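Local coordinates for transcriptional regulator, LysR family (PDB 3SZP), which probably binds promoter DNA through a winged helix-turn-helix domain as a LysR-type regulator and activates virulence genes in Vibrio cholerae, at residues 108-122 with 277-289. Sequence-based numbering, arbitrary orientation.
Sequences PMFNAFMEKYPDIHI and KVRLFIDFVIGYH
An aromatic cluster of F110, F113, F281 and F284 joins helix 102-116 to the C-terminal helix 276-287 in the substrate-binding domain, a worked example of two helices locked by interleaved rings without one direct hydrogen bond between them. The segment axes approach to 10.5 Å and cross at 132° between their N-to-C directions, nearer antiparallel than parallel. One face of the F113 ring receives the edge of F281, whose CD1 stands over the ring centre, 3.8 Å from F113 CG, with the planes nearly perpendicular at 86°. Its own edge is turned to the face of F284, and F113 CA lies over that same ring in a CH-pi contact. With CG anti to the backbone N (chi1 -170°), F284 reaches across as a knob into the hole formed by M109, A112, F113 and K116, its CE2 3.5 Å from M109 O. Deeper in, F110 CE1 meets F281 CZ at 3.7 Å. M109 closes one end: its CG sits over the Y288 face, 3.8 Å from the ring centroid, while a bend at the last torsion sets its CE methyl against both branches of V285. M109 SD lies obliquely to the Y288 ring, 3.6 Å from Y288 CD1, a Met-aromatic contact. At the other end the Y117 ring crosses L280, with Y117 CE1 3.9 Å from L280 CD1, and a water bridges Y117 OH and L280 O. Beneath, F281 packs on F142, I93 and I95; I122 pairs with a strand of the second subunit. Both helices cover one face of the sheet here, and the crossover of strand 91-98, helix 102-116 and parallel strand 120-127 is a beta-alpha-beta unit of the alpha/beta, periplasmic-binding-protein-like fold of LysR effector domains.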
ATOM      1  N   PRO A 108      42.249   3.265  -7.678  1.00 26.34           N
ATOM      2  CA  PRO A 108      43.575   3.553  -8.241  1.00 27.20           C
ATOM      3  C   PRO A 108      43.856   2.616  -9.404  1.00 27.33           C
ATOM      4  O   PRO A 108      44.273   3.056 -10.468  1.00 28.69           O
ATOM      5  CB  PRO A 108      44.525   3.281  -7.063  1.00 27.19           C
ATOM      6  CG  PRO A 108      43.715   3.680  -5.866  1.00 27.28           C
ATOM      7  CD  PRO A 108      42.282   3.200  -6.206  1.00 26.50           C
ATOM      8  N   MET A 109      43.585   1.332  -9.196  1.00 32.21           N
ATOM      9  CA  MET A 109      43.838   0.309 -10.196  1.00 32.91           C
ATOM     10  C   MET A 109      42.911   0.472 -11.411  1.00 34.06           C
ATOM     11  O   MET A 109      43.357   0.380 -12.554  1.00 35.55           O
ATOM     12  CB  MET A 109      43.659  -1.066  -9.560  1.00 32.86           C
ATOM     13  CG  MET A 109      43.939  -2.233 -10.465  1.00 34.11           C
ATOM     14  SD  MET A 109      43.965  -3.753  -9.481  1.00 34.74           S
ATOM     15  CE  MET A 109      42.237  -3.861  -8.997  1.00 35.49           C
ATOM     16  N   PHE A 110      41.628   0.724 -11.155  1.00 23.83           N
ATOM     17  CA  PHE A 110      40.674   0.904 -12.233  1.00 25.47           C
ATOM     18  C   PHE A 110      41.049   2.137 -13.048  1.00 26.92           C
ATOM     19  O   PHE A 110      40.956   2.142 -14.271  1.00 29.47           O
ATOM     20  CB  PHE A 110      39.237   1.047 -11.690  1.00 24.94           C
ATOM     21  CG  PHE A 110      38.700  -0.209 -11.058  1.00 25.24           C
ATOM     22  CD1 PHE A 110      39.398  -1.400 -11.166  1.00 26.23           C
ATOM     23  CD2 PHE A 110      37.475  -0.213 -10.381  1.00 25.23           C
ATOM     24  CE1 PHE A 110      38.901  -2.581 -10.598  1.00 27.68           C
ATOM     25  CE2 PHE A 110      36.975  -1.395  -9.810  1.00 26.74           C
ATOM     26  CZ  PHE A 110      37.691  -2.572  -9.911  1.00 28.28           C
ATOM     27  N   ASN A 111      41.447   3.195 -12.354  1.00 25.71           N
ATOM     28  CA  ASN A 111      41.844   4.415 -13.045  1.00 28.03           C
ATOM     29  C   ASN A 111      43.053   4.173 -13.960  1.00 29.87           C
ATOM     30  O   ASN A 111      43.063   4.591 -15.120  1.00 31.35           O
ATOM     31  CB  ASN A 111      42.104   5.547 -12.047  1.00 27.47           C
ATOM     32  CG  ASN A 111      40.814   6.083 -11.445  1.00 25.88           C
ATOM     33  OD1 ASN A 111      39.762   5.937 -12.041  1.00 25.78           O
ATOM     34  ND2 ASN A 111      40.892   6.697 -10.266  1.00 25.00           N
ATOM     35  N   ALA A 112      44.047   3.470 -13.430  1.00 26.62           N
ATOM     36  CA  ALA A 112      45.281   3.217 -14.165  1.00 27.03           C
ATOM     37  C   ALA A 112      44.929   2.398 -15.377  1.00 28.10           C
ATOM     38  O   ALA A 112      45.534   2.544 -16.423  1.00 29.09           O
ATOM     39  CB  ALA A 112      46.274   2.462 -13.298  1.00 25.39           C
ATOM     40  N   PHE A 113      43.933   1.530 -15.239  1.00 26.23           N
ATOM     41  CA  PHE A 113      43.555   0.689 -16.369  1.00 27.81           C
ATOM     42  C   PHE A 113      42.904   1.524 -17.459  1.00 29.78           C
ATOM     43  O   PHE A 113      43.243   1.401 -18.624  1.00 30.61           O
ATOM     44  CB  PHE A 113      42.622  -0.445 -15.955  1.00 27.77           C
ATOM     45  CG  PHE A 113      42.063  -1.203 -17.118  1.00 30.02           C
ATOM     46  CD1 PHE A 113      42.783  -2.240 -17.696  1.00 30.16           C
ATOM     47  CD2 PHE A 113      40.841  -0.852 -17.668  1.00 32.00           C
ATOM     48  CE1 PHE A 113      42.274  -2.944 -18.779  1.00 31.86           C
ATOM     49  CE2 PHE A 113      40.329  -1.548 -18.760  1.00 33.52           C
ATOM     50  CZ  PHE A 113      41.044  -2.598 -19.310  1.00 33.40           C
ATOM     51  N   MET A 114      41.962   2.371 -17.076  1.00 29.13           N
ATOM     52  CA  MET A 114      41.296   3.231 -18.050  1.00 29.99           C
ATOM     53  C   MET A 114      42.287   4.161 -18.725  1.00 29.95           C
ATOM     54  O   MET A 114      42.183   4.411 -19.929  1.00 30.75           O
ATOM     55  CB  MET A 114      40.162   4.029 -17.404  1.00 29.28           C
ATOM     56  CG  MET A 114      38.919   3.172 -17.180  1.00 29.23           C
ATOM     57  SD  MET A 114      37.579   4.044 -16.358  1.00 27.09           S
ATOM     58  CE  MET A 114      38.218   4.174 -14.689  1.00 24.63           C
ATOM     59  N   GLU A 115      43.245   4.669 -17.949  1.00 40.60           N
ATOM     60  CA  GLU A 115      44.274   5.534 -18.514  1.00 40.75           C
ATOM     61  C   GLU A 115      45.057   4.818 -19.618  1.00 41.25           C
ATOM     62  O   GLU A 115      45.265   5.369 -20.692  1.00 42.05           O
ATOM     63  CB  GLU A 115      45.223   6.100 -17.449  1.00 39.94           C
ATOM     64  CG  GLU A 115      46.410   6.853 -18.074  1.00 40.42           C
ATOM     65  CD  GLU A 115      47.035   7.879 -17.145  1.00 40.24           C
ATOM     66  OE1 GLU A 115      46.648   7.937 -15.954  1.00 39.61           O
ATOM     67  OE2 GLU A 115      47.919   8.640 -17.608  1.00 40.87           O
ATOM     68  N   LYS A 116      45.453   3.581 -19.348  1.00 42.07           N
ATOM     69  CA  LYS A 116      46.176   2.770 -20.314  1.00 42.54           C
ATOM     70  C   LYS A 116      45.318   2.365 -21.509  1.00 43.73           C
ATOM     71  O   LYS A 116      45.808   2.282 -22.627  1.00 44.44           O
ATOM     72  CB  LYS A 116      46.724   1.515 -19.639  1.00 41.69           C
ATOM     73  CG  LYS A 116      47.643   0.690 -20.524  1.00 42.23           C
ATOM     74  CD  LYS A 116      48.210  -0.490 -19.760  1.00 41.36           C
ATOM     75  CE  LYS A 116      49.442  -1.071 -20.443  1.00 41.90           C
ATOM     76  NZ  LYS A 116      50.115  -2.074 -19.548  1.00 41.06           N
ATOM     77  N   TYR A 117      44.037   2.096 -21.277  1.00 38.38           N
ATOM     78  CA  TYR A 117      43.168   1.647 -22.361  1.00 39.53           C
ATOM     79  C   TYR A 117      41.982   2.572 -22.565  1.00 39.99           C
ATOM     80  O   TYR A 117      40.893   2.299 -22.082  1.00 40.09           O
ATOM     81  CB  TYR A 117      42.696   0.224 -22.100  1.00 39.76           C
ATOM     82  CG  TYR A 117      43.832  -0.758 -21.996  1.00 39.24           C
ATOM     83  CD1 TYR A 117      44.512  -1.196 -23.133  1.00 39.79           C
ATOM     84  CD2 TYR A 117      44.241  -1.240 -20.763  1.00 38.12           C
ATOM     85  CE1 TYR A 117      45.568  -2.104 -23.028  1.00 39.37           C
ATOM     86  CE2 TYR A 117      45.285  -2.140 -20.653  1.00 37.53           C
ATOM     87  CZ  TYR A 117      45.936  -2.572 -21.778  1.00 38.25           C
ATOM     88  OH  TYR A 117      46.970  -3.467 -21.636  1.00 37.84           O
ATOM     89  N   PRO A 118      42.198   3.670 -23.300  1.00 38.70           N
ATOM     90  CA  PRO A 118      41.204   4.736 -23.471  1.00 38.89           C
ATOM     91  C   PRO A 118      39.963   4.326 -24.279  1.00 39.70           C
ATOM     92  O   PRO A 118      38.979   5.057 -24.214  1.00 39.64           O
ATOM     93  CB  PRO A 118      41.973   5.833 -24.229  1.00 39.21           C
ATOM     94  CG  PRO A 118      43.429   5.386 -24.243  1.00 38.98           C
ATOM     95  CD  PRO A 118      43.412   3.905 -24.104  1.00 38.94           C
ATOM     96  N   ASP A 119      40.000   3.214 -25.013  1.00 45.30           N
ATOM     97  CA  ASP A 119      38.841   2.776 -25.809  1.00 46.09           C
ATOM     98  C   ASP A 119      38.069   1.658 -25.113  1.00 46.07           C
ATOM     99  O   ASP A 119      37.086   1.150 -25.639  1.00 46.64           O
ATOM    100  CB  ASP A 119      39.264   2.265 -27.188  1.00 46.98           C
ATOM    101  CG  ASP A 119      39.985   3.302 -28.006  1.00 47.30           C
ATOM    102  OD1 ASP A 119      39.652   4.499 -27.886  1.00 47.23           O
ATOM    103  OD2 ASP A 119      40.880   2.912 -28.792  1.00 47.97           O
ATOM    104  N   ILE A 120      38.546   1.245 -23.952  1.00 41.53           N
ATOM    105  CA  ILE A 120      37.803   0.295 -23.136  1.00 41.60           C
ATOM    106  C   ILE A 120      37.012   1.047 -22.067  1.00 40.80           C
ATOM    107  O   ILE A 120      37.587   1.795 -21.272  1.00 39.91           O
ATOM    108  CB  ILE A 120      38.732  -0.725 -22.461  1.00 41.46           C
ATOM    109  CG1 ILE A 120      39.313  -1.678 -23.504  1.00 41.93           C
ATOM    110  CG2 ILE A 120      37.974  -1.484 -21.379  1.00 41.39           C
ATOM    111  CD1 ILE A 120      40.259  -2.680 -22.932  1.00 41.52           C
ATOM    112  N   HIS A 121      35.698   0.862 -22.054  1.00 45.60           N
ATOM    113  CA  HIS A 121      34.858   1.587 -21.109  1.00 44.41           C
ATOM    114  C   HIS A 121      34.368   0.724 -19.953  1.00 44.00           C
ATOM    115  O   HIS A 121      34.006  -0.441 -20.128  1.00 44.92           O
ATOM    116  CB  HIS A 121      33.701   2.270 -21.823  1.00 44.35           C
ATOM    117  CG  HIS A 121      34.140   3.261 -22.859  1.00 44.72           C
ATOM    118  ND1 HIS A 121      35.449   3.686 -22.976  1.00 44.77           N
ATOM    119  CD2 HIS A 121      33.450   3.894 -23.839  1.00 45.14           C
ATOM    120  CE1 HIS A 121      35.545   4.550 -23.970  1.00 45.20           C
ATOM    121  NE2 HIS A 121      34.346   4.691 -24.513  1.00 45.48           N
ATOM    122  N   ILE A 122      34.372   1.302 -18.762  1.00 31.36           N
ATOM    123  CA  ILE A 122      33.992   0.552 -17.572  1.00 30.63           C
ATOM    124  C   ILE A 122      32.635   0.963 -17.039  1.00 29.35           C
ATOM    125  O   ILE A 122      32.380   2.144 -16.792  1.00 28.02           O
ATOM    126  CB  ILE A 122      35.020   0.688 -16.442  1.00 29.37           C
ATOM    127  CG1 ILE A 122      36.345   0.054 -16.857  1.00 30.95           C
ATOM    128  CG2 ILE A 122      34.487   0.027 -15.165  1.00 28.24           C
ATOM    129  CD1 ILE A 122      37.379  -0.017 -15.718  1.00 29.35           C
ATOM    130  N   LYS A 277      39.279  -7.498 -24.535  1.00 45.67           N
ATOM    131  CA  LYS A 277      39.070  -6.377 -23.622  1.00 43.99           C
ATOM    132  C   LYS A 277      39.042  -6.851 -22.173  1.00 44.36           C
ATOM    133  O   LYS A 277      39.592  -6.194 -21.289  1.00 42.02           O
ATOM    134  CB  LYS A 277      37.783  -5.617 -23.963  1.00 44.27           C
ATOM    135  CG  LYS A 277      36.508  -6.416 -23.745  1.00 46.94           C
ATOM    136  CD  LYS A 277      35.265  -5.679 -24.241  1.00 46.43           C
ATOM    137  CE  LYS A 277      34.017  -6.515 -23.997  1.00 48.04           C
ATOM    138  NZ  LYS A 277      32.828  -6.042 -24.761  1.00 47.39           N
ATOM    139  N   VAL A 278      38.419  -8.003 -21.933  1.00 42.78           N
ATOM    140  CA  VAL A 278      38.352  -8.552 -20.580  1.00 42.07           C
ATOM    141  C   VAL A 278      39.681  -9.211 -20.183  1.00 40.30           C
ATOM    142  O   VAL A 278      40.134  -9.066 -19.046  1.00 38.68           O
ATOM    143  CB  VAL A 278      37.177  -9.538 -20.432  1.00 42.44           C
ATOM    144  CG1 VAL A 278      37.049 -10.005 -18.999  1.00 40.04           C
ATOM    145  CG2 VAL A 278      35.865  -8.883 -20.904  1.00 43.79           C
ATOM    146  N   ARG A 279      40.306  -9.918 -21.122  1.00 55.97           N
ATOM    147  CA  ARG A 279      41.619 -10.520 -20.878  1.00 54.32           C
ATOM    148  C   ARG A 279      42.656  -9.479 -20.459  1.00 52.31           C
ATOM    149  O   ARG A 279      43.390  -9.685 -19.507  1.00 50.67           O
ATOM    150  CB  ARG A 279      42.126 -11.285 -22.109  1.00 54.83           C
ATOM    151  CG  ARG A 279      41.414 -12.605 -22.374  1.00 55.82           C
ATOM    152  CD  ARG A 279      42.202 -13.487 -23.358  1.00 55.87           C
ATOM    153  NE  ARG A 279      42.597 -12.757 -24.564  1.00 56.57           N
ATOM    154  CZ  ARG A 279      41.979 -12.855 -25.736  1.00 58.72           C
ATOM    155  NH1 ARG A 279      40.937 -13.668 -25.875  1.00 60.32           N
ATOM    156  NH2 ARG A 279      42.408 -12.152 -26.778  1.00 59.28           N
ATOM    157  N   LEU A 280      42.724  -8.373 -21.190  1.00 45.44           N
ATOM    158  CA  LEU A 280      43.610  -7.271 -20.841  1.00 42.32           C
ATOM    159  C   LEU A 280      43.342  -6.770 -19.415  1.00 41.12           C
ATOM    160  O   LEU A 280      44.265  -6.539 -18.625  1.00 38.85           O
ATOM    161  CB  LEU A 280      43.432  -6.127 -21.839  1.00 41.01           C
ATOM    162  CG  LEU A 280      43.952  -6.370 -23.258  1.00 41.32           C
ATOM    163  CD1 LEU A 280      43.561  -5.239 -24.211  1.00 39.98           C
ATOM    164  CD2 LEU A 280      45.455  -6.573 -23.249  1.00 39.62           C
ATOM    165  N   PHE A 281      42.072  -6.598 -19.084  1.00 38.36           N
ATOM    166  CA  PHE A 281      41.717  -6.161 -17.748  1.00 37.13           C
ATOM    167  C   PHE A 281      42.198  -7.163 -16.703  1.00 37.13           C
ATOM    168  O   PHE A 281      42.898  -6.814 -15.756  1.00 35.01           O
ATOM    169  CB  PHE A 281      40.206  -5.942 -17.624  1.00 39.09           C
ATOM    170  CG  PHE A 281      39.785  -5.460 -16.268  1.00 37.15           C
ATOM    171  CD1 PHE A 281      39.951  -4.127 -15.909  1.00 32.27           C
ATOM    172  CD2 PHE A 281      39.243  -6.343 -15.341  1.00 38.46           C
ATOM    173  CE1 PHE A 281      39.568  -3.681 -14.641  1.00 28.89           C
ATOM    174  CE2 PHE A 281      38.853  -5.901 -14.075  1.00 34.78           C
ATOM    175  CZ  PHE A 281      39.019  -4.575 -13.731  1.00 30.19           C
ATOM    176  N   ILE A 282      41.819  -8.415 -16.880  1.00 38.81           N
ATOM    177  CA  ILE A 282      42.219  -9.462 -15.953  1.00 37.74           C
ATOM    178  C   ILE A 282      43.741  -9.491 -15.750  1.00 36.56           C
ATOM    179  O   ILE A 282      44.220  -9.516 -14.610  1.00 35.55           O
ATOM    180  CB  ILE A 282      41.726 -10.830 -16.448  1.00 38.56           C
ATOM    181  CG1 ILE A 282      40.199 -10.893 -16.392  1.00 38.84           C
ATOM    182  CG2 ILE A 282      42.346 -11.965 -15.627  1.00 37.22           C
ATOM    183  CD1 ILE A 282      39.632 -12.162 -17.028  1.00 39.19           C
ATOM    184  N   ASP A 283      44.496  -9.487 -16.848  1.00 42.27           N
ATOM    185  CA  ASP A 283      45.956  -9.483 -16.775  1.00 40.96           C
ATOM    186  C   ASP A 283      46.474  -8.218 -16.101  1.00 39.09           C
ATOM    187  O   ASP A 283      47.500  -8.233 -15.417  1.00 38.44           O
ATOM    188  CB  ASP A 283      46.573  -9.591 -18.171  1.00 40.93           C
ATOM    189  CG  ASP A 283      46.546 -11.012 -18.719  1.00 42.22           C
ATOM    190  OD1 ASP A 283      46.198 -11.943 -17.955  1.00 42.58           O
ATOM    191  OD2 ASP A 283      46.903 -11.200 -19.912  1.00 42.53           O
ATOM    192  N   PHE A 284      45.777  -7.112 -16.309  1.00 39.77           N
ATOM    193  CA  PHE A 284      46.181  -5.866 -15.693  1.00 37.24           C
ATOM    194  C   PHE A 284      46.061  -5.959 -14.169  1.00 37.32           C
ATOM    195  O   PHE A 284      47.000  -5.633 -13.443  1.00 36.33           O
ATOM    196  CB  PHE A 284      45.344  -4.710 -16.217  1.00 35.65           C
ATOM    197  CG  PHE A 284      45.858  -3.353 -15.806  1.00 32.02           C
ATOM    198  CD1 PHE A 284      46.861  -2.728 -16.536  1.00 31.13           C
ATOM    199  CD2 PHE A 284      45.340  -2.703 -14.700  1.00 30.30           C
ATOM    200  CE1 PHE A 284      47.328  -1.472 -16.171  1.00 30.73           C
ATOM    201  CE2 PHE A 284      45.808  -1.451 -14.331  1.00 28.05           C
ATOM    202  CZ  PHE A 284      46.811  -0.842 -15.067  1.00 29.26           C
ATOM    203  N   VAL A 285      44.910  -6.410 -13.688  1.00 32.19           N
ATOM    204  CA  VAL A 285      44.721  -6.580 -12.250  1.00 32.25           C
ATOM    205  C   VAL A 285      45.809  -7.482 -11.665  1.00 33.33           C
ATOM    206  O   VAL A 285      46.493  -7.113 -10.707  1.00 32.76           O
ATOM    207  CB  VAL A 285      43.345  -7.175 -11.926  1.00 33.38           C
ATOM    208  CG1 VAL A 285      43.257  -7.512 -10.455  1.00 33.17           C
ATOM    209  CG2 VAL A 285      42.239  -6.200 -12.339  1.00 32.35           C
ATOM    210  N   ILE A 286      45.983  -8.650 -12.267  1.00 37.05           N
ATOM    211  CA  ILE A 286      46.970  -9.610 -11.802  1.00 37.81           C
ATOM    212  C   ILE A 286      48.359  -8.997 -11.639  1.00 37.17           C
ATOM    213  O   ILE A 286      49.084  -9.326 -10.692  1.00 37.74           O
ATOM    214  CB  ILE A 286      47.064 -10.794 -12.761  1.00 38.33           C
ATOM    215  CG1 ILE A 286      45.846 -11.698 -12.580  1.00 38.63           C
ATOM    216  CG2 ILE A 286      48.369 -11.556 -12.547  1.00 38.49           C
ATOM    217  CD1 ILE A 286      45.819 -12.869 -13.524  1.00 38.93           C
ATOM    218  N   GLY A 287      48.736  -8.118 -12.562  1.00 40.89           N
ATOM    219  CA  GLY A 287      50.054  -7.514 -12.514  1.00 39.85           C
ATOM    220  C   GLY A 287      50.114  -6.297 -11.602  1.00 38.44           C
ATOM    221  O   GLY A 287      51.180  -5.749 -11.360  1.00 37.75           O
ATOM    222  N   TYR A 288      48.968  -5.879 -11.076  1.00 43.60           N
ATOM    223  CA  TYR A 288      48.905  -4.631 -10.321  1.00 41.28           C
ATOM    224  C   TYR A 288      49.149  -4.850  -8.824  1.00 42.06           C
ATOM    225  O   TYR A 288      48.612  -5.784  -8.230  1.00 43.87           O
ATOM    226  CB  TYR A 288      47.565  -3.935 -10.568  1.00 39.40           C
ATOM    227  CG  TYR A 288      47.511  -2.513 -10.066  1.00 36.05           C
ATOM    228  CD1 TYR A 288      47.147  -2.232  -8.750  1.00 35.28           C
ATOM    229  CD2 TYR A 288      47.820  -1.448 -10.901  1.00 35.66           C
ATOM    230  CE1 TYR A 288      47.083  -0.928  -8.281  1.00 34.38           C
ATOM    231  CE2 TYR A 288      47.771  -0.142 -10.440  1.00 35.44           C
ATOM    232  CZ  TYR A 288      47.395   0.112  -9.127  1.00 34.87           C
ATOM    233  OH  TYR A 288      47.344   1.412  -8.660  1.00 35.35           O
ATOM    234  N   HIS A 289      49.974  -3.992  -8.222  1.00 47.31           N
ATOM    235  CA  HIS A 289      50.294  -4.108  -6.795  1.00 48.24           C
ATOM    236  C   HIS A 289      49.308  -3.327  -5.912  1.00 46.15           C
ATOM    237  O   HIS A 289      49.368  -2.100  -5.857  1.00 45.23           O
ATOM    238  CB  HIS A 289      51.751  -3.679  -6.530  1.00 49.52           C
ATOM    239  CG  HIS A 289      52.088  -3.532  -5.076  1.00 50.69           C
ATOM    240  ND1 HIS A 289      51.638  -4.413  -4.113  1.00 51.36           N
ATOM    241  CD2 HIS A 289      52.823  -2.603  -4.419  1.00 52.22           C
ATOM    242  CE1 HIS A 289      52.076  -4.030  -2.927  1.00 52.19           C
ATOM    243  NE2 HIS A 289      52.799  -2.936  -3.086  1.00 53.10           N
TER
HETATM  244  O   HOH W   1      47.180  -5.437 -19.464  1.00 53.52           O